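Local coordinates for protein transcriptional regulator (PDB 1Z4E) that probably transfers acyl groups as a GNAT-fold acyltransferase, although its natural substrate is not established, at residues Ser41-Arg44 / Ala45-Ile49; Leu78-Gly82 / Ser83-Thr87; Val91-Ser95 / Ala96-Gln100; Val107-Ala110 / Ile111-Lys115; Ala133-Phe136 / Tyr137-Gly141. All blocks are in the same frame, centred on the assembly; numbering follows the deposited sequence.

Contact 1: Ser41-Arg44 / Ala45-Ile49; sequences SYVR and AFKEI
From S41 to R44 the carbonyl oxygens receive, one after another, the amides of A45 to E48, the i-to-i+4 ladder of helix 40-51. The four bonds are of even quality: F46 N lies 2.9 Å from Y42 O. At the far end, E48 N lies 3.2 Å from R44 O, and the backbone polar groups are thereby paired along some two turns. On this scaffold, side chains one turn apart meet along the solvent-facing flank. K47 lies alongside V43 and points the same way, its extended chain putting CE 3.8 Å from V43 CG1; the valine methyl sits there because CG1 is anti to its backbone N (chi1 178°). Nearer the backbone, the K47 CG methylene is 3.4 Å from V43 O. E48 behaves differently: its chain bends at chi2 (-61°), and CG rests 3.1 Å from R44 O. E48 is also the main polar partner of W84 of the second subunit, and has a long, weak ion pair with K51. Replacing E48 with an alanine removes CG and the carboxylate, which would probably leave the W84 indole of the second subunit without its polar partner and R44 O less covered. The inner flank is apolar, with F46 turned onto L15 and M18 of helix 15-24, whereas Y42 reaches E32 and R33 through its hydroxyl. A45 packs on Y77 of the second subunit. The contact is thus a worked case of an amphipathic helix at a dimer interface: R44 and E48 carry polar ends to G82 and W84 of the second subunit, while K47 is exposed.

Contact 2: Leu78-Gly82 / Ser83-Thr87; sequences LTYQG and SWRAT
T79 and R85 carry the polar side of this contact, across a tight turn that leads from segment 78-82 into strand 84-93. Among the direct hydrogen bonds, S83 N reaches T79 O at 3.1 Å and closes the turn. Y80, Q81 and G82 all have positive phi with left-handed helical backbone angles, so the chain winds here against the usual hand. R85 NH2 gives a second bond, 2.7 Å to T79 OG1, which lies 21° out of the guanidinium plane. The hydroxyl can face the arginine because OG1 stands between backbone N and carbonyl carbon (chi1 55°). A single water supplies the bridging bonds: it donates to T79 O at 3.0 Å and to S83 O at 2.8 Å, and accepts from T79 OG1 and from R85 NE, the latter at 2.8 Å. With four partners it bridges turn and strand, and T79 OG1 both accepts and donates. The remaining interaction is packing: R85 NH2 comes to the edge of the Y80 ring, 3.7 Å from CD2, with ring and guanidinium nearly perpendicular (85°). The guanidinium is held further by Q123 through NH1 and by a cation-pi contact with Y77. Strand 84-93 runs between strands 65-76 and 119-127, while the turn projects into the second subunit, where Y80 OH bonds H152 and Y80 N bonds E32 of that chain.

Contact 3: Val91-Ser95 / Ala96-Gln100; sequences VRTHS and AARGQ
H94 and A96 meet where strand 84-93 gives way to two consecutive beta turns, type I from H94 to A97 and type II from A97 to Q100. This belongs to motif A of the GNAT fold: R98 begins a sequence matching the family's R/Q-X-X-G-X-G/A signature, which in relatives wraps the pyrophosphate of acetyl-CoA and probably does so here. In the first shell, the imidazole of H94 turns back on its own chain. ND1 accepts A96 N at 2.8 Å, with the donor in the ring plane and the bond fairly straight at 162°, while the A96 methyl lies 3.4 Å from the same ND1. The ring reaches this place because CG is anti to the backbone N (chi1 -166°), and it thus ties the residue that opens the type I turn to the turn's own interior. The turn is closed in the ordinary way by A97 N on H94 O at 2.9 Å. Further out, a water spans the bend, donating to S95 O at 2.7 Å and accepting from R98 N at 2.9 Å, so the two turns share a bridge. The wider setting holds the ends: H94 is joined to V67 of strand 65-76 by backbone bonding, and T93 and A97 pack on I102 of helix 102-116. R98, bent at both chi2 and chi3, folds back over the turn and brings NE to 3.8 Å from T93 CB, while its CD methylene comes to 3.1 Å from H94 O.

Contact 4: Val107-Ala110 / Ile111-Lys115; sequences VCWA and IERAK
W109 and R113 both set CG anti to the backbone N, R113 with chi1 -176°, and therefore leave the helix in the same direction one turn apart. R113 then bends at chi2 (92°, away from a staggered value) and runs alongside the indole. Its guanidinium is inclined only 26° to the ring, and W109 CH2 lies over one guanidinium face, 3.7 Å from NH1. Below the charged head, CD touches the same corner of the six-membered ring, at 3.8 Å from W109 CZ3. On another flank, V107 and I111 meet in an apolar contact, CG1 to CD1 at 3.9 Å, and I111 CG1 packs closely on V107 O. The backbone beneath is regular alpha helix, with A114 N on A110 O at 2.9 Å as one of four i-to-i+4 bonds. Polar groups gather on the remaining side: a water donates to C108 O at 2.7 Å and to E112 OE2 at 2.8 Å, and the same OE2 receives K115 NZ in a salt bridge of 3.1 Å. Helix 102-116 is the crossover of a beta-alpha-beta unit, its A110 and V107 resting on I88 of strand 84-93. R113 NH2 also lies near the like charge of R117. The indole thus takes up the flat side of an arginine whose NH2 is salt-bridged to E56 and E9, and these two acidic partners probably offset the proximity of R117.

Contact 5: Ala133-Phe136 / Tyr137-Gly141; sequences ALRF and YEQLG
F136 drives the edge of its ring onto the face of Y137, a T-shaped pair between neighbours in sequence. Phenyl CD2 lies over the centre of the tyrosine ring, 3.4 Å above its plane, and the planes stand at 88° with centroids 4.7 Å apart. F136 gets there with CG anti to its backbone N (chi1 171°). The next atom of that edge, CE2, is shared with the following turn, where L140 CD1 approaches to 3.8 Å. Farther round the helix, Q139, extended, lies alongside R135, its NE2 3.4 Å from R135 CG, and a water donates to F136 O at 2.9 Å and to Q139 OE1 at 3.0 Å. G141 ends the helix in a Schellman motif with positive phi. An alanine in place of Y137 removes the ring, which would probably open a gap beneath F136 and leave the phenyl free to turn. Y137 also packs on L124 and T126 of strand 119-127 and on L149 of the second subunit, while F136 and L140 face V107 of helix 102-116, so helix 133-140 lies on that strand, beside helix 102-116 and against the second subunit.

All five contacts are local, so they follow in series along the chain and none nests in or crosses another. Contact 1 lies within helix 40-51, separate within the chain but meeting contact 2 of the second subunit. Contact 2 turns the chain into strand 84-93 and contact 3 turns it out toward helix 102-116, on opposite sides of the chain's centre; contacts 1, 4 and 5 lie within single helices and close no loop. Contact 4 meets both ends of the strand: A86 CB packs on A114 CB, and V91 on V107. Contact 5 completes the cluster, with V107 against L140 and V91 CG2 3.3 Å from Y137 OH. Contacts 4 and 5 also touch the second subunit.

Contact 1: Ser41-Arg44 / Ala45-Ile49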
# COMPACT_ATOMS: atom_id res chain seq x y z
N SER A 41 20.82 1.84 -7.35
CA SER A 41 19.67 1.49 -6.53
C SER A 41 18.36 1.78 -7.27
O SER A 41 17.39 1.03 -7.15
CB SER A 41 19.71 2.26 -5.21
OG SER A 41 19.65 3.66 -5.43
N TYR A 42 18.32 2.88 -8.03
CA TYR A 42 17.12 3.22 -8.80
C TYR A 42 16.94 2.23 -9.93
O TYR A 42 15.82 1.86 -10.29
CB TYR A 42 17.23 4.63 -9.39
CG TYR A 42 17.09 5.77 -8.40
CD1 TYR A 42 15.88 6.02 -7.76
CD2 TYR A 42 18.18 6.59 -8.11
CE1 TYR A 42 15.76 7.07 -6.85
CE2 TYR A 42 18.07 7.64 -7.20
CZ TYR A 42 16.86 7.88 -6.57
OH TYR A 42 16.75 8.91 -5.68
N VAL A 43 18.06 1.79 -10.51
CA VAL A 43 18.02 0.84 -11.61
C VAL A 43 17.51 -0.52 -11.15
O VAL A 43 16.69 -1.13 -11.83
CB VAL A 43 19.41 0.65 -12.24
CG1 VAL A 43 19.34 -0.40 -13.35
CG2 VAL A 43 19.91 1.97 -12.80
N ARG A 44 18.01 -1.00 -10.02
CA ARG A 44 17.56 -2.28 -9.49
C ARG A 44 16.07 -2.26 -9.19
O ARG A 44 15.36 -3.23 -9.43
CB ARG A 44 18.34 -2.63 -8.22
CG ARG A 44 19.77 -3.07 -8.51
CD ARG A 44 20.63 -3.13 -7.26
NE ARG A 44 22.01 -3.49 -7.60
CZ ARG A 44 23.07 -3.18 -6.86
NH1 ARG A 44 22.91 -2.50 -5.74
NH2 ARG A 44 24.29 -3.55 -7.25
N ALA A 45 15.59 -1.13 -8.66
CA ALA A 45 14.18 -0.99 -8.34
C ALA A 45 13.36 -0.97 -9.63
O ALA A 45 12.32 -1.62 -9.71
CB ALA A 45 13.95 0.30 -7.54
N PHE A 46 13.83 -0.23 -10.63
CA PHE A 46 13.12 -0.15 -11.90
C PHE A 46 12.94 -1.53 -12.52
O PHE A 46 11.86 -1.85 -13.00
CB PHE A 46 13.87 0.74 -12.91
CG PHE A 46 13.12 0.94 -14.20
CD1 PHE A 46 12.13 1.91 -14.30
CD2 PHE A 46 13.34 0.09 -15.28
CE1 PHE A 46 11.37 2.04 -15.47
CE2 PHE A 46 12.59 0.21 -16.45
CZ PHE A 46 11.60 1.18 -16.55
N LYS A 47 14.00 -2.33 -12.50
CA LYS A 47 13.95 -3.68 -13.06
C LYS A 47 12.94 -4.57 -12.33
O LYS A 47 12.21 -5.34 -12.96
CB LYS A 47 15.34 -4.33 -13.02
CG LYS A 47 16.36 -3.70 -13.96
CD LYS A 47 17.70 -4.45 -13.89
CE LYS A 47 18.73 -3.87 -14.85
NZ LYS A 47 20.02 -4.61 -14.75
N GLU A 48 12.91 -4.47 -11.01
CA GLU A 48 11.98 -5.28 -10.21
C GLU A 48 10.54 -4.88 -10.53
O GLU A 48 9.67 -5.74 -10.69
CB GLU A 48 12.25 -5.08 -8.72
CG GLU A 48 13.63 -5.54 -8.27
CD GLU A 48 13.85 -7.02 -8.51
OE1 GLU A 48 13.11 -7.84 -7.93
OE2 GLU A 48 14.78 -7.37 -9.29
N ILE A 49 10.30 -3.58 -10.65
CA ILE A 49 8.98 -3.06 -10.96
C ILE A 49 8.56 -3.53 -12.36
O ILE A 49 7.44 -4.00 -12.57
CB ILE A 49 8.98 -1.51 -10.91
CG1 ILE A 49 9.18 -1.05 -9.46
CG2 ILE A 49 7.68 -0.96 -11.50
CD1 ILE A 49 9.42 0.45 -9.31

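Contact 2: Leu78-Gly82 / Ser83-Thr87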
# COMPACT_ATOMS: atom_id res chain seq x y z
N LEU A 78 -7.92 -10.15 1.41
CA LEU A 78 -9.08 -10.94 1.82
C LEU A 78 -10.23 -10.00 2.17
O LEU A 78 -11.40 -10.38 2.08
CB LEU A 78 -8.76 -11.79 3.05
CG LEU A 78 -7.80 -12.97 2.90
CD1 LEU A 78 -7.64 -13.65 4.25
CD2 LEU A 78 -8.34 -13.95 1.86
N THR A 79 -9.90 -8.79 2.58
CA THR A 79 -10.92 -7.82 2.97
C THR A 79 -11.81 -7.38 1.82
O THR A 79 -11.43 -7.51 0.64
CB THR A 79 -10.27 -6.57 3.61
OG1 THR A 79 -9.31 -6.02 2.71
CG2 THR A 79 -9.58 -6.95 4.92
N TYR A 80 -12.98 -6.85 2.17
CA TYR A 80 -13.96 -6.42 1.19
C TYR A 80 -14.29 -7.60 0.29
O TYR A 80 -14.34 -7.48 -0.94
CB TYR A 80 -13.41 -5.24 0.37
CG TYR A 80 -13.43 -3.94 1.13
CD1 TYR A 80 -14.54 -3.11 1.10
CD2 TYR A 80 -12.34 -3.56 1.92
CE1 TYR A 80 -14.57 -1.93 1.84
CE2 TYR A 80 -12.36 -2.38 2.66
CZ TYR A 80 -13.48 -1.57 2.61
OH TYR A 80 -13.51 -0.40 3.33
N GLN A 81 -14.49 -8.76 0.92
CA GLN A 81 -14.81 -9.99 0.22
C GLN A 81 -13.80 -10.32 -0.89
O GLN A 81 -14.16 -10.51 -2.05
CB GLN A 81 -16.23 -9.91 -0.34
CG GLN A 81 -17.28 -9.72 0.76
CD GLN A 81 -18.69 -9.59 0.23
OE1 GLN A 81 -19.19 -10.47 -0.48
NE2 GLN A 81 -19.36 -8.50 0.58
N GLY A 82 -12.53 -10.39 -0.49
CA GLY A 82 -11.46 -10.72 -1.42
C GLY A 82 -11.25 -9.76 -2.57
O GLY A 82 -10.97 -10.19 -3.69
N SER A 83 -11.38 -8.47 -2.30
CA SER A 83 -11.23 -7.44 -3.33
C SER A 83 -9.79 -7.02 -3.55
O SER A 83 -9.02 -6.88 -2.61
CB SER A 83 -12.00 -6.17 -2.94
OG SER A 83 -13.40 -6.36 -2.94
N TRP A 84 -9.44 -6.83 -4.82
CA TRP A 84 -8.12 -6.34 -5.19
C TRP A 84 -8.17 -4.83 -4.97
O TRP A 84 -9.22 -4.21 -5.16
CB TRP A 84 -7.84 -6.60 -6.67
CG TRP A 84 -7.30 -7.95 -6.98
CD1 TRP A 84 -7.92 -9.15 -6.82
CD2 TRP A 84 -6.01 -8.23 -7.54
NE1 TRP A 84 -7.11 -10.17 -7.25
CE2 TRP A 84 -5.93 -9.63 -7.69
CE3 TRP A 84 -4.92 -7.44 -7.92
CZ2 TRP A 84 -4.79 -10.27 -8.22
CZ3 TRP A 84 -3.79 -8.07 -8.45
CH2 TRP A 84 -3.73 -9.47 -8.59
N ARG A 85 -7.05 -4.23 -4.58
CA ARG A 85 -6.98 -2.79 -4.39
C ARG A 85 -5.82 -2.26 -5.21
O ARG A 85 -4.85 -2.98 -5.45
CB ARG A 85 -6.71 -2.42 -2.93
CG ARG A 85 -7.68 -2.98 -1.92
CD ARG A 85 -7.37 -2.39 -0.55
NE ARG A 85 -8.09 -3.07 0.52
CZ ARG A 85 -8.12 -2.65 1.78
NH1 ARG A 85 -7.48 -1.54 2.13
NH2 ARG A 85 -8.78 -3.35 2.70
N ALA A 86 -5.93 -1.01 -5.64
CA ALA A 86 -4.85 -0.37 -6.37
C ALA A 86 -4.31 0.70 -5.42
O ALA A 86 -5.08 1.51 -4.90
CB ALA A 86 -5.37 0.29 -7.64
N THR A 87 -3.00 0.69 -5.18
CA THR A 87 -2.38 1.69 -4.33
C THR A 87 -1.49 2.58 -5.20
O THR A 87 -0.60 2.08 -5.91
CB THR A 87 -1.50 1.05 -3.22
OG1 THR A 87 -2.30 0.19 -2.41
CG2 THR A 87 -0.87 2.12 -2.34
O HOH W 1 -9.53 -5.36 -0.34

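Contact 3: Val91-Ser95 / Ala96-Gln100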
# COMPACT_ATOMS: atom_id res chain seq x y z
N VAL A 91 2.88 10.52 -6.49
CA VAL A 91 2.39 11.22 -7.66
C VAL A 91 3.17 12.53 -7.69
O VAL A 91 3.11 13.32 -6.75
CB VAL A 91 0.89 11.53 -7.54
CG1 VAL A 91 0.42 12.33 -8.74
CG2 VAL A 91 0.10 10.22 -7.45
N ARG A 92 3.91 12.76 -8.77
CA ARG A 92 4.70 13.98 -8.90
C ARG A 92 4.38 14.67 -10.22
O ARG A 92 4.17 14.02 -11.24
CB ARG A 92 6.19 13.65 -8.84
CG ARG A 92 6.65 12.92 -7.58
CD ARG A 92 6.82 13.86 -6.39
NE ARG A 92 7.36 13.16 -5.22
CZ ARG A 92 6.62 12.62 -4.25
NH1 ARG A 92 5.29 12.69 -4.30
NH2 ARG A 92 7.21 12.00 -3.24
N THR A 93 4.35 16.00 -10.20
CA THR A 93 4.12 16.79 -11.40
C THR A 93 5.35 17.68 -11.57
O THR A 93 5.94 18.12 -10.58
CB THR A 93 2.86 17.68 -11.27
OG1 THR A 93 1.70 16.85 -11.16
CG2 THR A 93 2.71 18.58 -12.49
N HIS A 94 5.75 17.92 -12.82
CA HIS A 94 6.91 18.75 -13.14
C HIS A 94 6.77 20.11 -12.43
O HIS A 94 5.71 20.72 -12.46
CB HIS A 94 6.97 18.96 -14.65
CG HIS A 94 8.28 19.51 -15.14
ND1 HIS A 94 8.75 20.75 -14.76
CD2 HIS A 94 9.19 19.01 -16.00
CE1 HIS A 94 9.91 20.98 -15.36
NE2 HIS A 94 10.20 19.94 -16.12
N SER A 95 7.85 20.57 -11.79
CA SER A 95 7.81 21.84 -11.06
C SER A 95 7.52 23.06 -11.94
O SER A 95 7.11 24.11 -11.44
CB SER A 95 9.13 22.06 -10.30
OG SER A 95 10.22 22.21 -11.19
N ALA A 96 7.72 22.92 -13.25
CA ALA A 96 7.45 24.02 -14.17
C ALA A 96 6.11 23.84 -14.87
O ALA A 96 5.80 24.55 -15.83
CB ALA A 96 8.57 24.12 -15.21
N ALA A 97 5.31 22.90 -14.38
CA ALA A 97 4.01 22.63 -15.01
C ALA A 97 2.87 22.55 -14.01
O ALA A 97 1.88 21.86 -14.25
CB ALA A 97 4.08 21.34 -15.81
N ARG A 98 2.99 23.26 -12.89
CA ARG A 98 1.94 23.21 -11.88
C ARG A 98 0.69 23.98 -12.31
O ARG A 98 0.76 24.98 -13.03
CB ARG A 98 2.45 23.79 -10.55
CG ARG A 98 3.79 23.20 -10.08
CD ARG A 98 3.84 21.68 -10.21
NE ARG A 98 2.74 21.01 -9.53
CZ ARG A 98 2.56 21.00 -8.21
NH1 ARG A 98 3.43 21.63 -7.42
NH2 ARG A 98 1.53 20.36 -7.68
N GLY A 99 -0.47 23.48 -11.87
CA GLY A 99 -1.73 24.13 -12.19
C GLY A 99 -2.25 23.89 -13.59
O GLY A 99 -3.16 24.58 -14.04
N GLN A 100 -1.68 22.91 -14.29
CA GLN A 100 -2.10 22.61 -15.65
C GLN A 100 -2.93 21.32 -15.77
O GLN A 100 -3.09 20.78 -16.87
CB GLN A 100 -0.88 22.53 -16.57
CG GLN A 100 -0.04 23.81 -16.58
CD GLN A 100 -0.86 25.06 -16.86
OE1 GLN A 100 -1.19 25.83 -15.94
NE2 GLN A 100 -1.20 25.26 -18.12
O HOH W 2 4.90 25.41 -12.26

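Contact 4: Val107-Ala110 / Ile111-Lys115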
# COMPACT_ATOMS: atom_id res chain seq x y z
N VAL A 107 -3.74 10.75 -12.39
CA VAL A 107 -4.44 9.95 -11.39
C VAL A 107 -5.73 9.35 -11.97
O VAL A 107 -6.06 8.20 -11.70
CB VAL A 107 -4.77 10.79 -10.14
CG1 VAL A 107 -5.61 9.98 -9.17
CG2 VAL A 107 -3.48 11.24 -9.48
N CYS A 108 -6.46 10.13 -12.76
CA CYS A 108 -7.69 9.62 -13.37
C CYS A 108 -7.36 8.44 -14.28
O CYS A 108 -8.10 7.45 -14.33
CB CYS A 108 -8.39 10.73 -14.16
SG CYS A 108 -9.21 11.95 -13.09
N TRP A 109 -6.24 8.53 -14.99
CA TRP A 109 -5.81 7.46 -15.89
C TRP A 109 -5.52 6.21 -15.07
O TRP A 109 -5.94 5.10 -15.42
CB TRP A 109 -4.54 7.90 -16.63
CG TRP A 109 -4.15 7.01 -17.77
CD1 TRP A 109 -4.50 7.15 -19.08
CD2 TRP A 109 -3.29 5.86 -17.71
NE1 TRP A 109 -3.92 6.16 -19.84
CE2 TRP A 109 -3.17 5.36 -19.02
CE3 TRP A 109 -2.62 5.20 -16.67
CZ2 TRP A 109 -2.40 4.23 -19.32
CZ3 TRP A 109 -1.85 4.09 -16.97
CH2 TRP A 109 -1.75 3.61 -18.29
N ALA A 110 -4.80 6.40 -13.96
CA ALA A 110 -4.45 5.29 -13.07
C ALA A 110 -5.71 4.65 -12.48
O ALA A 110 -5.77 3.43 -12.32
CB ALA A 110 -3.54 5.79 -11.96
N ILE A 111 -6.69 5.48 -12.14
CA ILE A 111 -7.94 4.97 -11.58
C ILE A 111 -8.69 4.10 -12.59
O ILE A 111 -9.25 3.07 -12.22
CB ILE A 111 -8.86 6.13 -11.14
CG1 ILE A 111 -8.25 6.85 -9.94
CG2 ILE A 111 -10.25 5.60 -10.80
CD1 ILE A 111 -9.04 8.06 -9.48
N GLU A 112 -8.72 4.53 -13.85
CA GLU A 112 -9.39 3.74 -14.87
C GLU A 112 -8.65 2.43 -15.07
O GLU A 112 -9.25 1.39 -15.33
CB GLU A 112 -9.46 4.51 -16.19
CG GLU A 112 -10.50 5.60 -16.17
CD GLU A 112 -11.85 5.07 -15.70
OE1 GLU A 112 -12.33 4.09 -16.32
OE2 GLU A 112 -12.41 5.62 -14.72
N ARG A 113 -7.33 2.50 -14.95
CA ARG A 113 -6.46 1.34 -15.08
C ARG A 113 -6.85 0.34 -13.99
O ARG A 113 -7.03 -0.85 -14.25
CB ARG A 113 -5.00 1.78 -14.91
CG ARG A 113 -3.96 0.70 -15.10
CD ARG A 113 -3.46 0.67 -16.53
NE ARG A 113 -2.20 -0.06 -16.67
CZ ARG A 113 -1.65 -0.36 -17.84
NH1 ARG A 113 -2.25 -0.01 -18.96
NH2 ARG A 113 -0.50 -1.02 -17.89
N ALA A 114 -6.99 0.85 -12.76
CA ALA A 114 -7.37 0.02 -11.62
C ALA A 114 -8.72 -0.66 -11.84
O ALA A 114 -8.87 -1.85 -11.55
CB ALA A 114 -7.42 0.86 -10.35
N LYS A 115 -9.71 0.09 -12.34
CA LYS A 115 -11.03 -0.49 -12.60
C LYS A 115 -10.87 -1.61 -13.62
O LYS A 115 -11.47 -2.69 -13.47
CB LYS A 115 -11.99 0.57 -13.14
CG LYS A 115 -12.38 1.65 -12.15
CD LYS A 115 -13.26 2.69 -12.81
CE LYS A 115 -13.68 3.79 -11.85
NZ LYS A 115 -14.47 4.84 -12.57
O HOH W 3 -10.76 7.80 -14.01

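Contact 5: Ala133-Phe136 / Tyr137-Gly141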
# COMPACT_ATOMS: atom_id res chain seq x y z
N ALA A 133 -2.10 18.89 -1.15
CA ALA A 133 -2.35 17.52 -1.58
C ALA A 133 -3.71 16.99 -1.16
O ALA A 133 -4.45 16.45 -1.99
CB ALA A 133 -1.24 16.59 -1.07
N LEU A 134 -4.05 17.14 0.12
CA LEU A 134 -5.33 16.64 0.61
C LEU A 134 -6.50 17.16 -0.23
O LEU A 134 -7.38 16.39 -0.63
CB LEU A 134 -5.53 17.03 2.08
CG LEU A 134 -6.82 16.54 2.72
CD1 LEU A 134 -6.94 15.03 2.58
CD2 LEU A 134 -6.85 16.95 4.19
N ARG A 135 -6.48 18.46 -0.49
CA ARG A 135 -7.51 19.12 -1.29
C ARG A 135 -7.58 18.53 -2.71
O ARG A 135 -8.66 18.30 -3.25
CB ARG A 135 -7.19 20.62 -1.37
CG ARG A 135 -8.25 21.46 -2.05
CD ARG A 135 -7.95 22.95 -1.89
NE ARG A 135 -7.53 23.28 -0.53
CZ ARG A 135 -6.27 23.51 -0.18
NH1 ARG A 135 -5.31 23.47 -1.09
NH2 ARG A 135 -5.96 23.78 1.08
N PHE A 136 -6.41 18.31 -3.30
CA PHE A 136 -6.31 17.74 -4.65
C PHE A 136 -7.04 16.40 -4.75
O PHE A 136 -7.79 16.15 -5.69
CB PHE A 136 -4.84 17.54 -5.02
CG PHE A 136 -4.63 16.76 -6.29
CD1 PHE A 136 -4.77 17.37 -7.53
CD2 PHE A 136 -4.29 15.41 -6.25
CE1 PHE A 136 -4.58 16.65 -8.71
CE2 PHE A 136 -4.10 14.68 -7.42
CZ PHE A 136 -4.24 15.31 -8.65
N TYR A 137 -6.80 15.54 -3.77
CA TYR A 137 -7.42 14.22 -3.76
C TYR A 137 -8.90 14.21 -3.38
O TYR A 137 -9.67 13.40 -3.90
CB TYR A 137 -6.61 13.28 -2.86
CG TYR A 137 -5.28 12.94 -3.49
CD1 TYR A 137 -5.22 12.11 -4.60
CD2 TYR A 137 -4.09 13.51 -3.02
CE1 TYR A 137 -4.03 11.85 -5.25
CE2 TYR A 137 -2.88 13.26 -3.67
CZ TYR A 137 -2.86 12.43 -4.78
OH TYR A 137 -1.68 12.20 -5.46
N GLU A 138 -9.29 15.11 -2.48
CA GLU A 138 -10.69 15.19 -2.08
C GLU A 138 -11.50 15.66 -3.29
O GLU A 138 -12.63 15.22 -3.49
CB GLU A 138 -10.85 16.15 -0.90
CG GLU A 138 -10.32 15.58 0.40
CD GLU A 138 -10.46 16.54 1.57
OE1 GLU A 138 -10.28 17.75 1.37
OE2 GLU A 138 -10.74 16.07 2.70
N GLN A 139 -10.90 16.53 -4.10
CA GLN A 139 -11.56 17.04 -5.29
C GLN A 139 -11.82 15.91 -6.29
O GLN A 139 -12.76 15.97 -7.08
CB GLN A 139 -10.70 18.13 -5.95
CG GLN A 139 -10.60 19.40 -5.12
CD GLN A 139 -9.57 20.36 -5.67
OE1 GLN A 139 -8.76 20.00 -6.54
NE2 GLN A 139 -9.58 21.59 -5.18
N LEU A 140 -10.97 14.88 -6.26
CA LEU A 140 -11.13 13.73 -7.16
C LEU A 140 -12.20 12.76 -6.63
O LEU A 140 -12.74 11.95 -7.38
CB LEU A 140 -9.80 12.99 -7.31
CG LEU A 140 -8.79 13.66 -8.25
CD1 LEU A 140 -7.43 12.99 -8.12
CD2 LEU A 140 -9.31 13.59 -9.68
N GLY A 141 -12.50 12.86 -5.35
CA GLY A 141 -13.51 11.98 -4.79
C GLY A 141 -12.95 11.06 -3.74
O GLY A 141 -13.66 10.18 -3.24
O HOH W 4 -8.18 17.58 -8.13